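Local atomic coordinates of KmHsv2 (Kluyveromyces marxianus, PDB entry 3VU4), a protein that probably binds phosphoinositides on membranes, as a beta-propeller of the PROPPIN family related to the autophagy protein Atg18. Residues A[252-257]-A[311-316]; A[264-269]-A[294-299]; A[300-305]-A[321-326]; A[330-335]-A[343-348]. All coordinates share one frame; numbering follows the deposited sequence.

Contact 1 (A[252-257]-A[311-316]); sequences GSKLAV and IAWISE
Trp313 lays its indole against Ala256 and Lys254, and this apolar packing carries most of the contact. Its CG stands anti to the carbonyl carbon (chi1 -69°), a setting that swings the ring out from strand 311-313 and across to strand 254-257. The methyl of Ala256 lies obliquely against the pyrrole side and the adjoining six-ring carbon, with Ala256 CB 3.4 Å from Trp313 NE1 and 3.6 Å from Trp313 CZ2. Farther along the ring, Lys254 CB touches Trp313 CH2 at 3.9 Å, so the start of the lysine chain serves as a hydrocarbon surface. Ile311, two residues before the tryptophan, sends its longer branch to the same alanine, placing Ile311 CD1 3.9 Å from Ala256 CB. The two strands run nearly antiparallel at 163°, but their axes stay 8.5 Å apart, too far for backbone pairing. They belong to successive four-stranded blades of the propeller, and the side chains fill the wedge between the second strand of one blade and the first strand of the next. Polar contacts lie around this apolar centre. Trp313 NE1 gives its proton to Lys247 O on the first strand of the neighbouring blade, which anchors the indole at its nitrogen. Lys254, bent at its last torsion, turns its ammonium back to Ser253, with Lys254 NZ donating to Ser253 OG at 3.1 Å. That hydroxyl is also bonded to Phe270 O. A water lies 2.7 Å from Glu316 O and is reached only weakly by Lys254 NZ, at 3.3 Å.

Contact 2 (A[264-269]-A[294-299]); sequences LHVFEI and SLCNFK
His265 and Asn297 face each other as a non-hydrogen-bonded pair of two antiparallel strands. Followed outward, the histidine chain begins at His265 CB, which passes 3.6 Å from Ser294 OG. CG stands anti to the carbonyl carbon (chi1 -51°), which brings one edge of the imidazole to the side chains of Asn297 and Ser294; CG, ND1 and CE1 in turn run past the amide end of Asn297. Ring and amide planes are turned 66° apart, and the hydroxyl of Ser294 also lies near the ring plane at its edge. With an alanine here, the amide of Asn297 would probably lose the ring edge it lies against and be freer to turn. Backbone bonds hold the register beside this pair: Leu264 N donates to Phe298 O at 2.7 Å, and Phe298 N returns the bond to Leu264 O at 2.8 Å. At the other end Leu295 N donates to Val266 O at 2.6 Å. On the face opposite His265, Leu264 CB touches Phe298 CB, and Val266 CB lies 4.0 Å from Cys296 SG; Cys296 and Phe298 in turn cover Ile345 of the next blade. Where the chain enters strand 296-299, the Phe267 ring leans obliquely on the Ser294 backbone, and Leu295 CD2 rests 3.8 Å from Glu268 CB. The Glu268 carboxylate itself is bonded to Gln290. The arrangement is that of a propeller blade, an antiparallel sheet of four strands in which 296-299 is an end strand laid against the third, here after a long excursion of the chain.

Contact 3 (A[300-305]-A[321-326]); sequences LSVDKH and VVWPHT
His325 and Asp303 approach from opposite directions and meet through a histidine-carboxylate hydrogen bond, His325 NE2 giving its proton to Asp303 OD1 at 2.9 Å. CG of His325 lies between the backbone N and the carbonyl carbon (chi1 82°), which brings NE2 to the aspartate. The bond is bent, with an N-H...O angle of 133°. The oxygen lies at the edge of the imidazole, near its plane, whereas the nitrogen reaches the syn side of OD1 from well out of the carboxylate plane; the two flat groups are 80° apart. Closest around this bond, Val302 CG2 touches His325 CE1 at 3.7 Å, and His305 O sits obliquely 3.2 Å from His325 CD2. Asp303 OD2 faces the methyl of Thr326, CG2 lying 3.6 Å away. What positions the carboxylate is an Asx turn: His305 N donates to Asp303 OD1 at 2.9 Å, on the anti side, so one oxygen takes two N-H groups and the loop 300-305 is folded about it. Farther out, Trp323 gives the loop a broad apolar seat. Val302 CG2 lies over one indole face, 4.3 Å from Trp323 CE3, while Val321 CG1 covers the opposite face. Leu300 CD1 reaches the edge of the six-membered ring, 4.0 Å from Trp323 CH2. The indole is itself tied down by Glu330 OE1, bonded to NE1. The interblade loop is thus fixed to the second strand of the last blade and to the turn that follows it. With a carboxylate against its NE2, the imidazole of His325 would probably hold a second proton more readily than an isolated histidine.

Contact 4 (A[330-335]-A[343-348]); sequences ETFKVV and WLIQMD
A beta hairpin, strands 328-337 and 342-352, forms the outer half of the last four-stranded blade of the propeller. Across it Phe332 faces Met347 and Val334 faces Ile345 in non-hydrogen-bonded pairs, and between them Lys333 and Gln346 exchange two backbone bonds, Lys333 N to Gln346 O at 2.9 Å and Gln346 N to Lys333 O at 3.0 Å. Val335 and Leu344 are joined in the same way, and Asp348 N reaches Thr331 O. Met347 extends from its backbone with CG anti to N (chi1 -175°), which carries its chain over the Phe332 ring: Met347 CG makes a CH-pi contact 4.3 Å from the Phe332 ring centroid, and SD follows as an oblique Met-aromatic contact. Past the ring, Met347 SD lies 3.7 Å from Glu330 CG, and the carboxylate of that glutamate is paired with Arg350. Ile345 CG2 meets the same phenyl, 4.0 Å from Phe332 CD2. Were Phe332 cut back to an alanine, a gap would probably open beneath Met347 and beside Ile345, and Leu300 and Val321 would lose the ring they touch. Farther along this face Val334 CG1 packs obliquely on the Trp343 indole. The other face is more polar. Lys333 CB runs 3.2 Å from Asp348 OD2, but the lysine nitrogen turns away to Ser317 OG. The second Asp348 oxygen is taken by Gln346, with Gln346 NE2 donating to Asp348 OD1 at 3.2 Å on its syn side, the oxygen lying nearly in the amide plane.

Overall arrangement
From the N terminus, 252-257 opens contact 1, whose loop closes only at 311-316, on the first strand of the next blade. Contact 2 is nested inside it: 264-269 follows 252-257 through a turn and is its neighbour in the sheet, and 294-299 completes that blade. Contact 3 crosses contact 1, since 300-305 lies within the loop while 321-326 lies beyond it. Contact 4, a hairpin with a short connection, comes afterwards in series and finishes the last blade. Contact 1 bridges the interblade seam directly. Lys254 of contact 1 and Leu295 of contact 2 also touch Trp343 of contact 4, and Cys296 packs on Ile345. Separately, contact 3 touches contact 4 through Leu300 on Phe332.

Contact 1 (A[252-257]-A[311-316])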
# COMPACT_ATOMS: atom_id res chain seq x y z
N GLY A 252 -8.30 9.76 -4.17
CA GLY A 252 -9.21 8.80 -3.56
C GLY A 252 -10.33 8.34 -4.46
O GLY A 252 -11.27 7.67 -4.02
N SER A 253 -10.24 8.69 -5.74
CA SER A 253 -11.24 8.34 -6.74
C SER A 253 -11.22 6.90 -7.27
O SER A 253 -12.27 6.30 -7.48
CB SER A 253 -11.12 9.29 -7.94
OG SER A 253 -11.83 8.77 -9.06
N LYS A 254 -10.04 6.36 -7.52
CA LYS A 254 -9.95 5.00 -8.04
C LYS A 254 -9.12 4.08 -7.18
O LYS A 254 -8.22 4.50 -6.45
CB LYS A 254 -9.39 5.03 -9.46
CG LYS A 254 -10.35 5.65 -10.44
CD LYS A 254 -9.70 5.93 -11.76
CE LYS A 254 -10.57 6.86 -12.59
NZ LYS A 254 -10.80 8.17 -11.89
N LEU A 255 -9.44 2.80 -7.27
CA LEU A 255 -8.75 1.78 -6.52
C LEU A 255 -8.16 0.79 -7.52
O LEU A 255 -8.88 0.27 -8.38
CB LEU A 255 -9.76 1.09 -5.61
CG LEU A 255 -9.28 0.14 -4.52
CD1 LEU A 255 -8.31 0.86 -3.61
CD2 LEU A 255 -10.49 -0.33 -3.74
N ALA A 256 -6.85 0.56 -7.45
CA ALA A 256 -6.19 -0.39 -8.35
C ALA A 256 -5.89 -1.67 -7.59
O ALA A 256 -5.47 -1.65 -6.44
CB ALA A 256 -4.89 0.19 -8.91
N VAL A 257 -6.13 -2.79 -8.26
CA VAL A 257 -5.87 -4.10 -7.68
C VAL A 257 -5.08 -4.94 -8.67
O VAL A 257 -5.37 -4.94 -9.88
CB VAL A 257 -7.20 -4.85 -7.34
CG1 VAL A 257 -6.90 -6.27 -6.85
CG2 VAL A 257 -7.97 -4.09 -6.29
N ILE A 311 2.26 -1.79 -6.03
CA ILE A 311 1.84 -0.71 -6.90
C ILE A 311 1.65 0.58 -6.12
O ILE A 311 1.54 0.56 -4.89
CB ILE A 311 0.55 -1.09 -7.66
CG1 ILE A 311 -0.64 -1.19 -6.71
CG2 ILE A 311 0.73 -2.45 -8.33
CD1 ILE A 311 -1.88 -1.79 -7.35
N ALA A 312 1.62 1.69 -6.83
CA ALA A 312 1.44 2.98 -6.19
C ALA A 312 1.00 4.01 -7.21
O ALA A 312 1.59 4.12 -8.29
CB ALA A 312 2.73 3.43 -5.52
N TRP A 313 -0.06 4.74 -6.89
CA TRP A 313 -0.53 5.77 -7.81
C TRP A 313 0.40 6.95 -7.61
O TRP A 313 0.86 7.21 -6.51
CB TRP A 313 -1.97 6.18 -7.48
CG TRP A 313 -2.98 5.12 -7.79
CD1 TRP A 313 -3.29 4.03 -7.03
CD2 TRP A 313 -3.86 5.08 -8.92
NE1 TRP A 313 -4.30 3.31 -7.61
CE2 TRP A 313 -4.67 3.93 -8.78
CE3 TRP A 313 -4.04 5.90 -10.04
CZ2 TRP A 313 -5.65 3.58 -9.71
CZ3 TRP A 313 -5.01 5.55 -10.97
CH2 TRP A 313 -5.80 4.40 -10.80
N ILE A 314 0.72 7.63 -8.70
CA ILE A 314 1.61 8.78 -8.62
C ILE A 314 0.85 10.02 -9.05
O ILE A 314 1.41 11.11 -9.12
CB ILE A 314 2.85 8.59 -9.53
CG1 ILE A 314 2.43 8.40 -10.98
CG2 ILE A 314 3.64 7.39 -9.05
CD1 ILE A 314 3.60 8.43 -11.96
N SER A 315 -0.44 9.84 -9.34
CA SER A 315 -1.30 10.93 -9.76
C SER A 315 -2.72 10.40 -9.75
O SER A 315 -2.98 9.30 -9.25
CB SER A 315 -0.95 11.39 -11.16
OG SER A 315 -1.63 10.61 -12.13
N GLU A 316 -3.64 11.17 -10.31
CA GLU A 316 -5.03 10.75 -10.34
C GLU A 316 -5.28 9.76 -11.46
O GLU A 316 -6.27 9.01 -11.43
CB GLU A 316 -5.94 11.97 -10.50
CG GLU A 316 -5.89 12.90 -9.30
CD GLU A 316 -6.80 14.11 -9.43
OE1 GLU A 316 -6.86 14.90 -8.46
OE2 GLU A 316 -7.45 14.28 -10.48
O HOH W 1 -8.33 8.67 -9.74

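Contact 2 (A[264-269]-A[294-299])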
# COMPACT_ATOMS: atom_id res chain seq x y z
N LEU A 264 -4.18 -6.22 -13.89
CA LEU A 264 -4.42 -4.97 -13.18
C LEU A 264 -5.88 -4.57 -13.39
O LEU A 264 -6.37 -4.57 -14.52
CB LEU A 264 -3.46 -3.90 -13.71
CG LEU A 264 -3.51 -2.50 -13.09
CD1 LEU A 264 -3.26 -2.60 -11.59
CD2 LEU A 264 -2.46 -1.61 -13.77
N HIS A 265 -6.56 -4.25 -12.29
CA HIS A 265 -7.97 -3.85 -12.32
C HIS A 265 -8.14 -2.50 -11.62
O HIS A 265 -7.43 -2.19 -10.66
CB HIS A 265 -8.85 -4.87 -11.58
CG HIS A 265 -8.65 -6.29 -12.01
ND1 HIS A 265 -9.31 -6.84 -13.09
CD2 HIS A 265 -7.86 -7.27 -11.51
CE1 HIS A 265 -8.94 -8.10 -13.22
NE2 HIS A 265 -8.06 -8.38 -12.28
N VAL A 266 -9.08 -1.70 -12.11
CA VAL A 266 -9.34 -0.41 -11.50
C VAL A 266 -10.81 -0.31 -11.16
O VAL A 266 -11.66 -0.59 -12.00
CB VAL A 266 -8.97 0.75 -12.44
CG1 VAL A 266 -9.43 2.07 -11.84
CG2 VAL A 266 -7.47 0.75 -12.69
N PHE A 267 -11.10 0.05 -9.91
CA PHE A 267 -12.48 0.21 -9.44
C PHE A 267 -12.69 1.69 -9.16
O PHE A 267 -11.76 2.40 -8.75
CB PHE A 267 -12.72 -0.62 -8.18
CG PHE A 267 -12.60 -2.09 -8.41
CD1 PHE A 267 -13.68 -2.82 -8.89
CD2 PHE A 267 -11.40 -2.75 -8.18
CE1 PHE A 267 -13.56 -4.19 -9.14
CE2 PHE A 267 -11.27 -4.11 -8.42
CZ PHE A 267 -12.35 -4.84 -8.90
N GLU A 268 -13.91 2.17 -9.38
CA GLU A 268 -14.20 3.58 -9.18
C GLU A 268 -15.02 3.89 -7.93
O GLU A 268 -16.16 3.43 -7.82
CB GLU A 268 -14.90 4.12 -10.43
CG GLU A 268 -15.46 5.54 -10.31
CD GLU A 268 -16.13 5.99 -11.60
OE1 GLU A 268 -15.42 6.42 -12.53
OE2 GLU A 268 -17.38 5.90 -11.68
N ILE A 269 -14.45 4.65 -7.01
CA ILE A 269 -15.15 5.05 -5.79
C ILE A 269 -16.07 6.26 -6.08
O ILE A 269 -17.21 6.32 -5.63
CB ILE A 269 -14.15 5.39 -4.65
CG1 ILE A 269 -13.64 4.10 -4.00
CG2 ILE A 269 -14.83 6.27 -3.59
CD1 ILE A 269 -12.70 3.29 -4.87
N SER A 294 -14.97 -3.90 -12.17
CA SER A 294 -13.78 -3.19 -12.62
C SER A 294 -14.04 -2.31 -13.85
O SER A 294 -14.77 -2.70 -14.76
CB SER A 294 -12.70 -4.22 -12.95
OG SER A 294 -11.56 -3.59 -13.52
N LEU A 295 -13.43 -1.13 -13.88
CA LEU A 295 -13.57 -0.21 -15.00
C LEU A 295 -12.80 -0.74 -16.20
O LEU A 295 -13.22 -0.59 -17.34
CB LEU A 295 -13.01 1.16 -14.63
CG LEU A 295 -14.01 2.29 -14.46
CD1 LEU A 295 -15.21 1.82 -13.65
CD2 LEU A 295 -13.31 3.47 -13.79
N CYS A 296 -11.65 -1.34 -15.93
CA CYS A 296 -10.80 -1.89 -16.98
C CYS A 296 -9.91 -2.97 -16.40
O CYS A 296 -9.54 -2.92 -15.23
CB CYS A 296 -9.95 -0.78 -17.60
SG CYS A 296 -9.12 0.29 -16.40
N ASN A 297 -9.57 -3.95 -17.23
CA ASN A 297 -8.72 -5.07 -16.82
C ASN A 297 -7.55 -5.19 -17.77
O ASN A 297 -7.70 -5.60 -18.92
CB ASN A 297 -9.54 -6.35 -16.83
CG ASN A 297 -10.85 -6.21 -16.08
OD1 ASN A 297 -10.86 -5.82 -14.91
ND2 ASN A 297 -11.96 -6.54 -16.74
N PHE A 298 -6.37 -4.86 -17.28
CA PHE A 298 -5.16 -4.90 -18.08
C PHE A 298 -4.27 -6.08 -17.71
O PHE A 298 -3.97 -6.30 -16.54
CB PHE A 298 -4.41 -3.59 -17.87
CG PHE A 298 -3.20 -3.43 -18.74
CD1 PHE A 298 -3.30 -2.84 -20.00
CD2 PHE A 298 -1.94 -3.82 -18.28
CE1 PHE A 298 -2.17 -2.64 -20.77
CE2 PHE A 298 -0.80 -3.62 -19.05
CZ PHE A 298 -0.91 -3.03 -20.29
N LYS A 299 -3.85 -6.85 -18.70
CA LYS A 299 -2.98 -7.99 -18.44
C LYS A 299 -1.51 -7.57 -18.48
O LYS A 299 -1.01 -7.09 -19.50
CB LYS A 299 -3.25 -9.11 -19.45
CG LYS A 299 -4.67 -9.67 -19.33
CD LYS A 299 -4.89 -10.92 -20.17
CE LYS A 299 -6.30 -11.48 -19.95
NZ LYS A 299 -6.57 -12.71 -20.76

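Contact 3 (A[300-305]-A[321-326])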
# COMPACT_ATOMS: atom_id res chain seq x y z
N LEU A 300 -0.85 -7.73 -17.34
CA LEU A 300 0.54 -7.35 -17.20
C LEU A 300 1.48 -8.35 -17.88
O LEU A 300 1.19 -9.54 -17.98
CB LEU A 300 0.89 -7.21 -15.72
CG LEU A 300 0.05 -6.13 -15.03
CD1 LEU A 300 0.07 -6.31 -13.51
CD2 LEU A 300 0.56 -4.75 -15.45
N SER A 301 2.59 -7.82 -18.37
CA SER A 301 3.60 -8.61 -19.06
C SER A 301 4.75 -8.96 -18.12
O SER A 301 5.53 -8.09 -17.74
CB SER A 301 4.15 -7.82 -20.25
OG SER A 301 5.35 -8.38 -20.74
N VAL A 302 4.85 -10.22 -17.73
CA VAL A 302 5.93 -10.62 -16.84
C VAL A 302 6.51 -12.01 -17.18
O VAL A 302 5.79 -12.88 -17.65
CB VAL A 302 5.46 -10.58 -15.36
CG1 VAL A 302 4.42 -11.68 -15.11
CG2 VAL A 302 6.68 -10.72 -14.44
N ASP A 303 7.80 -12.20 -16.94
CA ASP A 303 8.44 -13.48 -17.23
C ASP A 303 8.05 -14.52 -16.19
O ASP A 303 7.38 -14.21 -15.22
CB ASP A 303 9.97 -13.34 -17.31
CG ASP A 303 10.58 -12.78 -16.04
OD1 ASP A 303 10.29 -13.28 -14.94
OD2 ASP A 303 11.39 -11.83 -16.17
N LYS A 304 8.47 -15.77 -16.40
CA LYS A 304 8.11 -16.86 -15.50
C LYS A 304 8.78 -16.85 -14.13
O LYS A 304 8.55 -17.74 -13.32
CB LYS A 304 8.38 -18.20 -16.18
CG LYS A 304 9.83 -18.48 -16.52
CD LYS A 304 9.98 -19.87 -17.15
CE LYS A 304 11.44 -20.23 -17.44
NZ LYS A 304 11.57 -21.63 -17.98
N HIS A 305 9.59 -15.84 -13.87
CA HIS A 305 10.27 -15.76 -12.58
C HIS A 305 9.62 -14.76 -11.61
O HIS A 305 10.24 -14.37 -10.62
CB HIS A 305 11.74 -15.40 -12.82
CG HIS A 305 12.42 -16.30 -13.81
ND1 HIS A 305 12.63 -17.65 -13.57
CD2 HIS A 305 12.89 -16.07 -15.06
CE1 HIS A 305 13.19 -18.20 -14.63
NE2 HIS A 305 13.36 -17.27 -15.55
N VAL A 321 4.23 0.18 -11.07
CA VAL A 321 4.25 -1.20 -10.61
C VAL A 321 5.73 -1.54 -10.50
O VAL A 321 6.51 -1.30 -11.44
CB VAL A 321 3.57 -2.13 -11.61
CG1 VAL A 321 3.76 -3.59 -11.18
CG2 VAL A 321 2.08 -1.79 -11.70
N VAL A 322 6.13 -2.04 -9.34
CA VAL A 322 7.52 -2.40 -9.13
C VAL A 322 7.65 -3.92 -8.99
O VAL A 322 6.98 -4.55 -8.15
CB VAL A 322 8.08 -1.72 -7.87
CG1 VAL A 322 9.57 -2.06 -7.70
CG2 VAL A 322 7.88 -0.23 -7.99
N TRP A 323 8.49 -4.50 -9.83
CA TRP A 323 8.73 -5.94 -9.82
C TRP A 323 10.07 -6.19 -9.13
O TRP A 323 11.12 -5.89 -9.70
CB TRP A 323 8.77 -6.48 -11.24
CG TRP A 323 7.55 -6.17 -12.04
CD1 TRP A 323 7.39 -5.15 -12.96
CD2 TRP A 323 6.30 -6.88 -12.01
NE1 TRP A 323 6.12 -5.20 -13.50
CE2 TRP A 323 5.43 -6.24 -12.93
CE3 TRP A 323 5.83 -7.98 -11.28
CZ2 TRP A 323 4.13 -6.69 -13.15
CZ3 TRP A 323 4.53 -8.42 -11.50
CH2 TRP A 323 3.69 -7.77 -12.43
N PRO A 324 10.05 -6.73 -7.90
CA PRO A 324 11.32 -6.98 -7.20
C PRO A 324 12.30 -7.92 -7.90
O PRO A 324 13.51 -7.68 -7.82
CB PRO A 324 10.86 -7.51 -5.83
CG PRO A 324 9.56 -8.15 -6.13
CD PRO A 324 8.90 -7.18 -7.10
N HIS A 325 11.81 -8.94 -8.59
CA HIS A 325 12.67 -9.91 -9.27
C HIS A 325 13.49 -9.39 -10.47
O HIS A 325 14.56 -9.92 -10.76
CB HIS A 325 11.87 -11.15 -9.70
CG HIS A 325 11.11 -10.97 -10.99
ND1 HIS A 325 10.17 -9.98 -11.17
CD2 HIS A 325 11.15 -11.68 -12.14
CE1 HIS A 325 9.66 -10.08 -12.39
NE2 HIS A 325 10.24 -11.10 -13.00
N THR A 326 13.02 -8.38 -11.17
CA THR A 326 13.81 -7.84 -12.28
C THR A 326 14.17 -6.40 -11.95
O THR A 326 14.78 -5.71 -12.76
CB THR A 326 13.05 -7.85 -13.63
OG1 THR A 326 11.87 -7.05 -13.52
CG2 THR A 326 12.66 -9.28 -14.01

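Contact 4 (A[330-335]-A[343-348])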
# COMPACT_ATOMS: atom_id res chain seq x y z
N GLU A 330 7.43 -0.03 -13.93
CA GLU A 330 6.59 0.35 -15.05
C GLU A 330 5.56 1.40 -14.67
O GLU A 330 4.92 1.30 -13.63
CB GLU A 330 5.90 -0.91 -15.59
CG GLU A 330 6.80 -1.73 -16.49
CD GLU A 330 6.63 -3.21 -16.31
OE1 GLU A 330 5.51 -3.64 -15.97
OE2 GLU A 330 7.61 -3.95 -16.54
N THR A 331 5.41 2.41 -15.52
CA THR A 331 4.46 3.49 -15.28
C THR A 331 3.25 3.33 -16.18
O THR A 331 3.39 3.28 -17.41
CB THR A 331 5.13 4.84 -15.54
OG1 THR A 331 6.25 4.99 -14.65
CG2 THR A 331 4.16 5.98 -15.31
N PHE A 332 2.07 3.23 -15.59
CA PHE A 332 0.84 3.06 -16.36
C PHE A 332 -0.08 4.27 -16.27
O PHE A 332 -0.06 5.02 -15.30
CB PHE A 332 0.08 1.81 -15.90
CG PHE A 332 0.87 0.53 -16.02
CD1 PHE A 332 1.84 0.20 -15.07
CD2 PHE A 332 0.67 -0.33 -17.09
CE1 PHE A 332 2.59 -0.98 -15.18
CE2 PHE A 332 1.42 -1.51 -17.22
CZ PHE A 332 2.38 -1.84 -16.26
N LYS A 333 -0.90 4.45 -17.29
CA LYS A 333 -1.84 5.57 -17.34
C LYS A 333 -3.25 5.02 -17.54
O LYS A 333 -3.46 4.12 -18.36
CB LYS A 333 -1.46 6.50 -18.49
CG LYS A 333 -1.38 7.99 -18.16
CD LYS A 333 -2.74 8.66 -18.17
CE LYS A 333 -2.62 10.15 -18.52
NZ LYS A 333 -1.87 10.96 -17.52
N VAL A 334 -4.20 5.53 -16.76
CA VAL A 334 -5.59 5.10 -16.88
C VAL A 334 -6.28 6.24 -17.63
O VAL A 334 -6.28 7.38 -17.19
CB VAL A 334 -6.24 4.90 -15.50
CG1 VAL A 334 -7.65 4.40 -15.66
CG2 VAL A 334 -5.42 3.91 -14.69
N VAL A 335 -6.87 5.91 -18.77
CA VAL A 335 -7.51 6.91 -19.61
C VAL A 335 -8.88 6.52 -20.14
O VAL A 335 -9.11 5.36 -20.49
CB VAL A 335 -6.61 7.21 -20.83
CG1 VAL A 335 -7.24 8.28 -21.71
CG2 VAL A 335 -5.22 7.61 -20.35
N TRP A 343 -12.78 2.77 -20.29
CA TRP A 343 -11.47 3.13 -19.74
C TRP A 343 -10.42 2.16 -20.24
O TRP A 343 -10.69 0.97 -20.39
CB TRP A 343 -11.48 3.04 -18.22
CG TRP A 343 -12.23 4.12 -17.55
CD1 TRP A 343 -13.56 4.14 -17.24
CD2 TRP A 343 -11.68 5.35 -17.05
NE1 TRP A 343 -13.87 5.29 -16.57
CE2 TRP A 343 -12.74 6.05 -16.44
CE3 TRP A 343 -10.40 5.91 -17.05
CZ2 TRP A 343 -12.55 7.30 -15.83
CZ3 TRP A 343 -10.21 7.15 -16.44
CH2 TRP A 343 -11.28 7.83 -15.84
N LEU A 344 -9.22 2.66 -20.50
CA LEU A 344 -8.14 1.82 -20.97
C LEU A 344 -6.89 2.08 -20.17
O LEU A 344 -6.69 3.17 -19.62
CB LEU A 344 -7.85 2.09 -22.45
CG LEU A 344 -9.04 1.92 -23.40
CD1 LEU A 344 -8.65 2.44 -24.78
CD2 LEU A 344 -9.47 0.45 -23.47
N ILE A 345 -6.04 1.07 -20.07
CA ILE A 345 -4.79 1.20 -19.35
C ILE A 345 -3.67 1.06 -20.36
O ILE A 345 -3.68 0.14 -21.18
CB ILE A 345 -4.67 0.11 -18.27
CG1 ILE A 345 -5.69 0.37 -17.16
CG2 ILE A 345 -3.26 0.08 -17.70
CD1 ILE A 345 -5.85 -0.75 -16.16
N GLN A 346 -2.72 1.98 -20.33
CA GLN A 346 -1.61 1.90 -21.26
C GLN A 346 -0.30 1.99 -20.48
O GLN A 346 -0.22 2.67 -19.45
CB GLN A 346 -1.71 3.04 -22.28
CG GLN A 346 -1.68 4.44 -21.67
CD GLN A 346 -2.02 5.54 -22.67
OE1 GLN A 346 -3.12 5.57 -23.23
NE2 GLN A 346 -1.07 6.44 -22.90
N MET A 347 0.72 1.29 -20.95
CA MET A 347 2.02 1.35 -20.29
C MET A 347 2.84 2.45 -20.95
O MET A 347 3.19 2.35 -22.13
CB MET A 347 2.75 0.02 -20.39
CG MET A 347 4.06 -0.01 -19.61
SD MET A 347 4.91 -1.58 -19.69
CE MET A 347 5.55 -1.52 -21.35
N ASP A 348 3.15 3.51 -20.21
CA ASP A 348 3.92 4.60 -20.78
C ASP A 348 5.42 4.41 -20.65
O ASP A 348 6.18 4.87 -21.51
CB ASP A 348 3.55 5.93 -20.12
CG ASP A 348 2.20 6.45 -20.59
OD1 ASP A 348 1.89 6.32 -21.80
OD2 ASP A 348 1.46 7.01 -19.75